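Local coordinates for uncharacterized protein (Pseudomonas aeruginosa PAO1, PDB 6TCB), which is of unknown function but binds calcium and forms an assembly of two copies of the chain, at residues Glu12-Lys15 with Ala16-Gln20; Tyr40-Arg44 with Gly45-Thr49; Ala76-Arg79 with Leu80-Ala83. One frame throughout, in Å; residues are numbered along the deposited sequence. Where two conformers were deposited one is given.

Contact 1. Residues Glu12-Lys15 with Ala16-Gln20; sequences EIAK and ALFAQ
Carbonyls of the consecutive residues Glu12 to Lys15 accept the amides of Ala16 to Ala19 in i to i+4 hydrogen bonds, and the tightest joins Phe18 N to Ala14 O at 2.7 Å, with the donor nearly in line with the C=O bond. This is the C-terminal part of helix 3-18, and Gln20 N then turns back to Leu17 O. With its chi1 of -73°, Phe18 holds CG anti to its carbonyl carbon, which swings the ring back beside the preceding turn: CG lies 3.2 Å from Ala14 O, while the Ala14 methyl sits over one ring face, displaced toward the rim, with CB 4.3 Å from Phe18 CZ. One residue earlier, and so round the helix from that pair, Ile13 CG2 meets Leu17 CD1 at 4.4 Å, a second apolar contact of similar length. Tyr24 packs against both of these pairs, and Leu41 of helix 33-43 joins Ala14 and Phe18. Elsewhere on the helix Lys15 NZ, in one of two modelled conformers, forms a salt bridge with Glu12 OE2 (3.2 Å), meeting the oxygen on its syn side. The chemistry therefore divides the helix: a methyl and a ring turned into the protein, a charged pair at its more exposed flank.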
loop_
_atom_site.group_PDB
_atom_site.type_symbol
_atom_site.label_atom_id
_atom_site.label_comp_id
_atom_site.label_asym_id
_atom_site.label_seq_id
_atom_site.Cartn_x
_atom_site.Cartn_y
_atom_site.Cartn_z
ATOM N N GLU A 12 1.388 -16.114 11.520
ATOM C CA GLU A 12 0.733 -16.402 12.793
ATOM C C GLU A 12 0.530 -15.130 13.603
ATOM O O GLU A 12 -0.500 -14.955 14.258
ATOM C CB GLU A 12 1.514 -17.466 13.564
ATOM C CG GLU A 12 1.524 -18.828 12.871
ATOM C CD GLU A 12 0.132 -19.413 12.688
ATOM O OE1 GLU A 12 -0.763 -19.077 13.491
ATOM O OE2 GLU A 12 -0.075 -20.197 11.735
ATOM N N ILE A 13 1.485 -14.206 13.539
ATOM C CA ILE A 13 1.297 -12.914 14.182
ATOM C C ILE A 13 0.147 -12.155 13.529
ATOM O O ILE A 13 -0.750 -11.634 14.204
ATOM C CB ILE A 13 2.605 -12.107 14.151
ATOM C CG1 ILE A 13 3.701 -12.838 14.917
ATOM C CG2 ILE A 13 2.337 -10.728 14.717
ATOM C CD1 ILE A 13 5.092 -12.279 14.688
ATOM N N ALA A 14 0.167 -12.070 12.197
ATOM C CA ALA A 14 -0.913 -11.418 11.473
ATOM C C ALA A 14 -2.267 -12.011 11.834
ATOM O O ALA A 14 -3.226 -11.276 12.077
ATOM C CB ALA A 14 -0.684 -11.552 9.966
ATOM N N LYS A 15 -2.364 -13.339 11.897
ATOM C CA LYS A 15 -3.646 -13.964 12.209
ATOM C C LYS A 15 -4.156 -13.530 13.576
ATOM O O LYS A 15 -5.366 -13.334 13.759
ATOM C CB LYS A 15 -3.523 -15.485 12.104
ATOM C CG LYS A 15 -3.537 -15.950 10.653
ATOM C CD LYS A 15 -3.257 -17.434 10.433
ATOM C CE LYS A 15 -3.332 -18.278 11.688
ATOM N NZ LYS A 15 -3.174 -19.725 11.340
ATOM N N ALA A 16 -3.256 -13.375 14.550
ATOM C CA ALA A 16 -3.698 -12.961 15.881
ATOM C C ALA A 16 -4.312 -11.571 15.845
ATOM O O ALA A 16 -5.287 -11.293 16.552
ATOM C CB ALA A 16 -2.533 -12.985 16.869
ATOM N N LEU A 17 -3.739 -10.675 15.051
ATOM C CA LEU A 17 -4.289 -9.335 14.929
ATOM C C LEU A 17 -5.528 -9.325 14.047
ATOM O O LEU A 17 -6.518 -8.648 14.355
ATOM C CB LEU A 17 -3.211 -8.419 14.351
ATOM C CG LEU A 17 -2.106 -8.085 15.350
ATOM C CD1 LEU A 17 -0.831 -7.695 14.636
ATOM C CD2 LEU A 17 -2.554 -6.968 16.281
ATOM N N PHE A 18 -5.489 -10.078 12.952
ATOM C CA PHE A 18 -6.606 -10.084 12.023
ATOM C C PHE A 18 -7.856 -10.656 12.682
ATOM O O PHE A 18 -8.974 -10.315 12.289
ATOM C CB PHE A 18 -6.271 -10.890 10.773
ATOM C CG PHE A 18 -5.304 -10.228 9.811
ATOM C CD1 PHE A 18 -4.649 -9.032 10.097
ATOM C CD2 PHE A 18 -5.056 -10.842 8.604
ATOM C CE1 PHE A 18 -3.773 -8.478 9.190
ATOM C CE2 PHE A 18 -4.195 -10.292 7.692
ATOM C CZ PHE A 18 -3.550 -9.106 7.988
ATOM N N ALA A 19 -7.688 -11.535 13.672
ATOM C CA ALA A 19 -8.840 -12.085 14.370
ATOM C C ALA A 19 -9.636 -11.007 15.079
ATOM O O ALA A 19 -10.809 -11.229 15.373
ATOM C CB ALA A 19 -8.389 -13.131 15.391
ATOM N N GLN A 20 -9.010 -9.873 15.397
ATOM C CA GLN A 20 -9.651 -8.705 15.991
ATOM C C GLN A 20 -9.890 -7.607 14.961
ATOM O O GLN A 20 -10.216 -6.471 15.332
ATOM C CB GLN A 20 -8.771 -8.169 17.133
ATOM C CG GLN A 20 -8.684 -9.152 18.306
ATOM C CD GLN A 20 -7.584 -8.860 19.315
ATOM O OE1 GLN A 20 -6.984 -9.788 19.860
ATOM N NE2 GLN A 20 -7.342 -7.588 19.599
#

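Contact 2. Residues Tyr40-Arg44 with Gly45-Thr49; sequences YLNAR and GQAST
Leu41 gives its carbonyl to the amide of Gln46 (Leu41 O to Gln46 N, 2.9 Å), the outer bond of the Schellman motif that ends helix 33-43. Its side chain runs past the loop, and CD1 comes within 3.7 Å of Ser48 OG, a hydroxyl that is hydrogen-bonded to Asn38 OD1. Asn42 supplies the inner Schellman bond, from Gly45 N to Asn42 O (3.2 Å), with the donor well above the carbonyl plane. More distinctive is its side-chain amide, which engages both backbone polar groups of Ser48. The ND2 group donates to Ser48 O at 3.0 Å, almost straight at 169° and with the acceptor close to the amide plane, whereas Ser48 N reaches Asn42 OD1, also at 3.0 Å, from above that plane. Because ND2 also donates to Asn38 O one turn back, three hydrogen bonds fix the rotation of the amide. Glu54 of the second subunit packs against this residue.

Past Ala43, Arg44 leaves helical geometry; with chi1 of -53°, which sets CG beside the backbone N, it lays CG 3.8 Å above the centre of the Tyr40 ring, a CH-pi approach within the helix end. Gly45 follows as the C-prime residue, at a positive phi of 93° where a CB would be jammed against Arg44 O. Beyond it, Gln46 NE2 meets a water at 2.9 Å; the same water's link to Arg44 O is too short to be trusted. In chemical terms, backbone bonds close the helix while one asparagine amide satisfies the N-H and C=O of the first strand residue, so the end of helix 33-43 and the start of strand 48-53 are held in a defined relation.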
loop_
_atom_site.group_PDB
_atom_site.type_symbol
_atom_site.label_atom_id
_atom_site.label_comp_id
_atom_site.label_asym_id
_atom_site.label_seq_id
_atom_site.Cartn_x
_atom_site.Cartn_y
_atom_site.Cartn_z
ATOM N N TYR A 40 1.299 -13.770 0.249
ATOM C CA TYR A 40 1.324 -14.928 1.129
ATOM C C TYR A 40 0.098 -14.948 2.027
ATOM O O TYR A 40 -0.581 -15.971 2.153
ATOM C CB TYR A 40 2.601 -14.893 1.980
ATOM C CG TYR A 40 2.851 -16.158 2.768
ATOM C CD1 TYR A 40 3.311 -17.303 2.141
ATOM C CD2 TYR A 40 2.632 -16.210 4.140
ATOM C CE1 TYR A 40 3.538 -18.484 2.853
ATOM C CE2 TYR A 40 2.848 -17.371 4.847
ATOM C CZ TYR A 40 3.307 -18.498 4.206
ATOM O OH TYR A 40 3.530 -19.649 4.925
ATOM N N LEU A 41 -0.194 -13.816 2.673
ATOM C CA LEU A 41 -1.386 -13.731 3.512
ATOM C C LEU A 41 -2.635 -14.122 2.730
ATOM O O LEU A 41 -3.429 -14.957 3.174
ATOM C CB LEU A 41 -1.530 -12.310 4.058
ATOM C CG LEU A 41 -0.522 -11.900 5.132
ATOM C CD1 LEU A 41 -0.645 -10.417 5.382
ATOM C CD2 LEU A 41 -0.685 -12.695 6.427
ATOM N N ASN A 42 -2.810 -13.548 1.539
ATOM C CA ASN A 42 -4.010 -13.833 0.755
ATOM C C ASN A 42 -4.055 -15.288 0.313
ATOM O O ASN A 42 -5.115 -15.919 0.356
ATOM C CB ASN A 42 -4.109 -12.866 -0.429
ATOM C CG ASN A 42 -4.609 -11.491 -0.012
ATOM O OD1 ASN A 42 -5.772 -11.327 0.358
ATOM N ND2 ASN A 42 -3.738 -10.505 -0.055
ATOM N N ALA A 43 -2.917 -15.850 -0.086
ATOM C CA ALA A 43 -2.909 -17.248 -0.502
ATOM C C ALA A 43 -3.261 -18.183 0.644
ATOM O O ALA A 43 -3.884 -19.231 0.417
ATOM C CB ALA A 43 -1.533 -17.610 -1.057
ATOM N N ARG A 44 -2.866 -17.835 1.876
ATOM C CA ARG A 44 -3.095 -18.666 3.044
ATOM C C ARG A 44 -4.438 -18.382 3.714
ATOM O O ARG A 44 -4.666 -18.841 4.840
ATOM C CB ARG A 44 -1.975 -18.486 4.075
ATOM C CG ARG A 44 -0.548 -18.663 3.585
ATOM C CD ARG A 44 -0.235 -20.066 3.108
ATOM N NE ARG A 44 -0.976 -21.114 3.800
ATOM C CZ ARG A 44 -0.618 -21.658 4.959
ATOM N NH1 ARG A 44 -1.363 -22.619 5.489
ATOM N NH2 ARG A 44 0.471 -21.242 5.593
ATOM N N GLY A 45 -5.316 -17.616 3.067
ATOM C CA GLY A 45 -6.678 -17.452 3.530
ATOM C C GLY A 45 -6.925 -16.267 4.433
ATOM O O GLY A 45 -7.988 -16.200 5.064
ATOM N N GLN A 46 -5.994 -15.331 4.501
ATOM C CA GLN A 46 -6.090 -14.147 5.344
ATOM C C GLN A 46 -6.184 -12.947 4.415
ATOM O O GLN A 46 -5.166 -12.375 4.025
ATOM C CB GLN A 46 -4.861 -14.040 6.239
ATOM C CG GLN A 46 -4.746 -15.144 7.264
ATOM C CD GLN A 46 -5.927 -15.174 8.209
ATOM O OE1 GLN A 46 -6.274 -14.165 8.821
ATOM N NE2 GLN A 46 -6.542 -16.335 8.343
ATOM N N ALA A 47 -7.416 -12.572 4.061
ATOM C CA ALA A 47 -7.637 -11.486 3.117
ATOM C C ALA A 47 -7.004 -10.208 3.637
ATOM O O ALA A 47 -7.271 -9.782 4.764
ATOM C CB ALA A 47 -9.141 -11.280 2.922
ATOM N N SER A 48 -6.159 -9.596 2.813
ATOM C CA SER A 48 -5.329 -8.494 3.268
ATOM C C SER A 48 -5.035 -7.511 2.151
ATOM O O SER A 48 -4.789 -7.902 1.007
ATOM C CB SER A 48 -3.988 -9.036 3.806
ATOM O OG SER A 48 -3.146 -7.991 4.260
ATOM N N THR A 49 -5.033 -6.234 2.524
ATOM C CA THR A 49 -4.573 -5.137 1.681
ATOM C C THR A 49 -3.260 -4.602 2.237
ATOM O O THR A 49 -3.154 -4.316 3.434
ATOM C CB THR A 49 -5.613 -4.012 1.682
ATOM O OG1 THR A 49 -6.866 -4.534 1.230
ATOM C CG2 THR A 49 -5.188 -2.870 0.770
HETATM O O HOH W 1 -5.467 -18.724 7.138
#

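Contact 3. Residues Ala76-Arg79 with Leu80-Ala83; sequences ARAR and LREA
Ala78 O is gripped twice, by Glu82 N at 3.0 Å in the regular helical bond and by a water that donates to it at 3.2 Å. That water accepts from Arg81 NH2, so it bridges a helix carbonyl to a side chain three residues on. Arg81 reaches it because chi1 of -176° sets CG anti to the backbone N and the chain then folds at chi3, bringing the guanidinium back along the preceding turn with Arg77 O over one of its faces. The same carbonyl accepts the backbone amide, Arg81 N to Arg77 O at 2.8 Å.

The two guanidinium groups come close, Arg77 NH2 to Arg81 NH1 at 3.6 Å, with their planes 62° apart. Carboxylates probably make the approach tolerable: Asp57 OD2 forms salt bridges with both Arg77 NE and Arg81 NH1, and Glu87 pairs with Arg81 NE. Trp25 adds a cation-pi contact to Arg77, whose NH1 also donates to Pro91 O.

On another side of the helix Leu80 CG lies 3.4 Å from Ala76 O, and its side chain packs on Leu90 and Pro91. Arg79 and Glu82 run side by side, and Glu82 OE1 meets the guanidinium edge at Arg79 NH1 (3.5 Å); both residues have two modelled conformers, so this long salt bridge is tentative. The whole is the C-terminal end of an alpha-helix, with an i, i+4 arginine pair sharing a carboxylate and joining helix 67-82 to Asp57 and the C-terminal segment.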
loop_
_atom_site.group_PDB
_atom_site.type_symbol
_atom_site.label_atom_id
_atom_site.label_comp_id
_atom_site.label_asym_id
_atom_site.label_seq_id
_atom_site.Cartn_x
_atom_site.Cartn_y
_atom_site.Cartn_z
ATOM N N ALA A 76 -0.499 9.763 13.132
ATOM C CA ALA A 76 -0.129 9.834 14.539
ATOM C C ALA A 76 1.134 9.039 14.826
ATOM O O ALA A 76 2.000 9.492 15.582
ATOM C CB ALA A 76 -1.281 9.309 15.399
ATOM N N ARG A 77 1.246 7.840 14.255
ATOM C CA ARG A 77 2.456 7.043 14.401
ATOM C C ARG A 77 3.685 7.825 13.956
ATOM O O ARG A 77 4.739 7.748 14.592
ATOM C CB ARG A 77 2.310 5.764 13.568
ATOM C CG ARG A 77 1.321 4.748 14.119
ATOM C CD ARG A 77 1.022 3.651 13.131
ATOM N NE ARG A 77 2.221 2.943 12.690
ATOM C CZ ARG A 77 2.766 1.905 13.316
ATOM N NH1 ARG A 77 2.241 1.450 14.443
ATOM N NH2 ARG A 77 3.843 1.324 12.808
ATOM N N ALA A 78 3.570 8.583 12.861
ATOM C CA ALA A 78 4.728 9.317 12.369
ATOM C C ALA A 78 5.164 10.376 13.370
ATOM O O ALA A 78 6.362 10.533 13.634
ATOM C CB ALA A 78 4.432 9.946 11.008
ATOM N N ARG A 79 4.215 11.122 13.931
ATOM C CA ARG A 79 4.584 12.126 14.924
ATOM C C ARG A 79 5.240 11.476 16.136
ATOM O O ARG A 79 6.213 12.012 16.686
ATOM C CB ARG A 79 3.345 12.920 15.337
ATOM C CG ARG A 79 2.719 13.745 14.215
ATOM C CD ARG A 79 3.756 14.629 13.536
ATOM N NE ARG A 79 3.153 15.689 12.735
ATOM C CZ ARG A 79 3.846 16.569 12.018
ATOM N NH1 ARG A 79 5.171 16.512 11.992
ATOM N NH2 ARG A 79 3.213 17.503 11.321
ATOM N N LEU A 80 4.721 10.333 16.585
ATOM C CA LEU A 80 5.262 9.690 17.774
ATOM C C LEU A 80 6.614 9.054 17.506
ATOM O O LEU A 80 7.507 9.112 18.362
ATOM C CB LEU A 80 4.241 8.679 18.285
ATOM C CG LEU A 80 2.978 9.354 18.836
ATOM C CD1 LEU A 80 1.887 8.307 19.002
ATOM C CD2 LEU A 80 3.252 10.065 20.143
ATOM N N ARG A 81 6.801 8.497 16.315
ATOM C CA ARG A 81 8.098 7.945 15.956
ATOM C C ARG A 81 9.153 9.043 15.916
ATOM O O ARG A 81 10.267 8.866 16.421
ATOM C CB ARG A 81 7.991 7.251 14.603
ATOM C CG ARG A 81 9.275 6.543 14.171
ATOM C CD ARG A 81 9.124 5.908 12.778
ATOM N NE ARG A 81 8.053 4.915 12.734
ATOM C CZ ARG A 81 6.866 5.092 12.156
ATOM N NH1 ARG A 81 5.970 4.113 12.199
ATOM N NH2 ARG A 81 6.565 6.230 11.535
ATOM N N GLU A 82 8.828 10.186 15.322
ATOM C CA GLU A 82 9.776 11.297 15.272
ATOM C C GLU A 82 10.161 11.752 16.673
ATOM O O GLU A 82 11.290 12.207 16.903
ATOM C CB GLU A 82 9.160 12.463 14.493
ATOM C CG GLU A 82 8.897 12.165 13.018
ATOM C CD GLU A 82 7.904 13.133 12.383
ATOM O OE1 GLU A 82 7.564 14.149 13.026
ATOM O OE2 GLU A 82 7.454 12.872 11.244
ATOM N N ALA A 83 9.225 11.650 17.623
ATOM C CA ALA A 83 9.503 12.025 19.004
ATOM C C ALA A 83 10.339 10.981 19.733
ATOM O O ALA A 83 10.709 11.210 20.888
ATOM C CB ALA A 83 8.212 12.250 19.795
HETATM O O HOH W 2 8.127 9.003 11.493
#

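Overall arrangement
The three contacts come in series along the chain, each at the C-terminal end of a different helix: contact 1 on helix 3-18, contact 2 where helix 33-43 passes into strand 48-53, and contact 3 on helix 67-82. Contacts 1 and 2 are neighbours, their centres 11 Å apart, and they touch through Ala14 with Leu41 and through Lys15 and Phe18 with Gln46. Contact 3 stands apart, its centre about 24 Å from that of contact 1 and 28 Å from that of contact 2. The first two helices thus pack on each other and on the sheet, through Tyr24 and Tyr60, while helix 67-82 is tied by its arginines to Asp57, which starts strand 57-62; contact 2 alone reaches the second subunit.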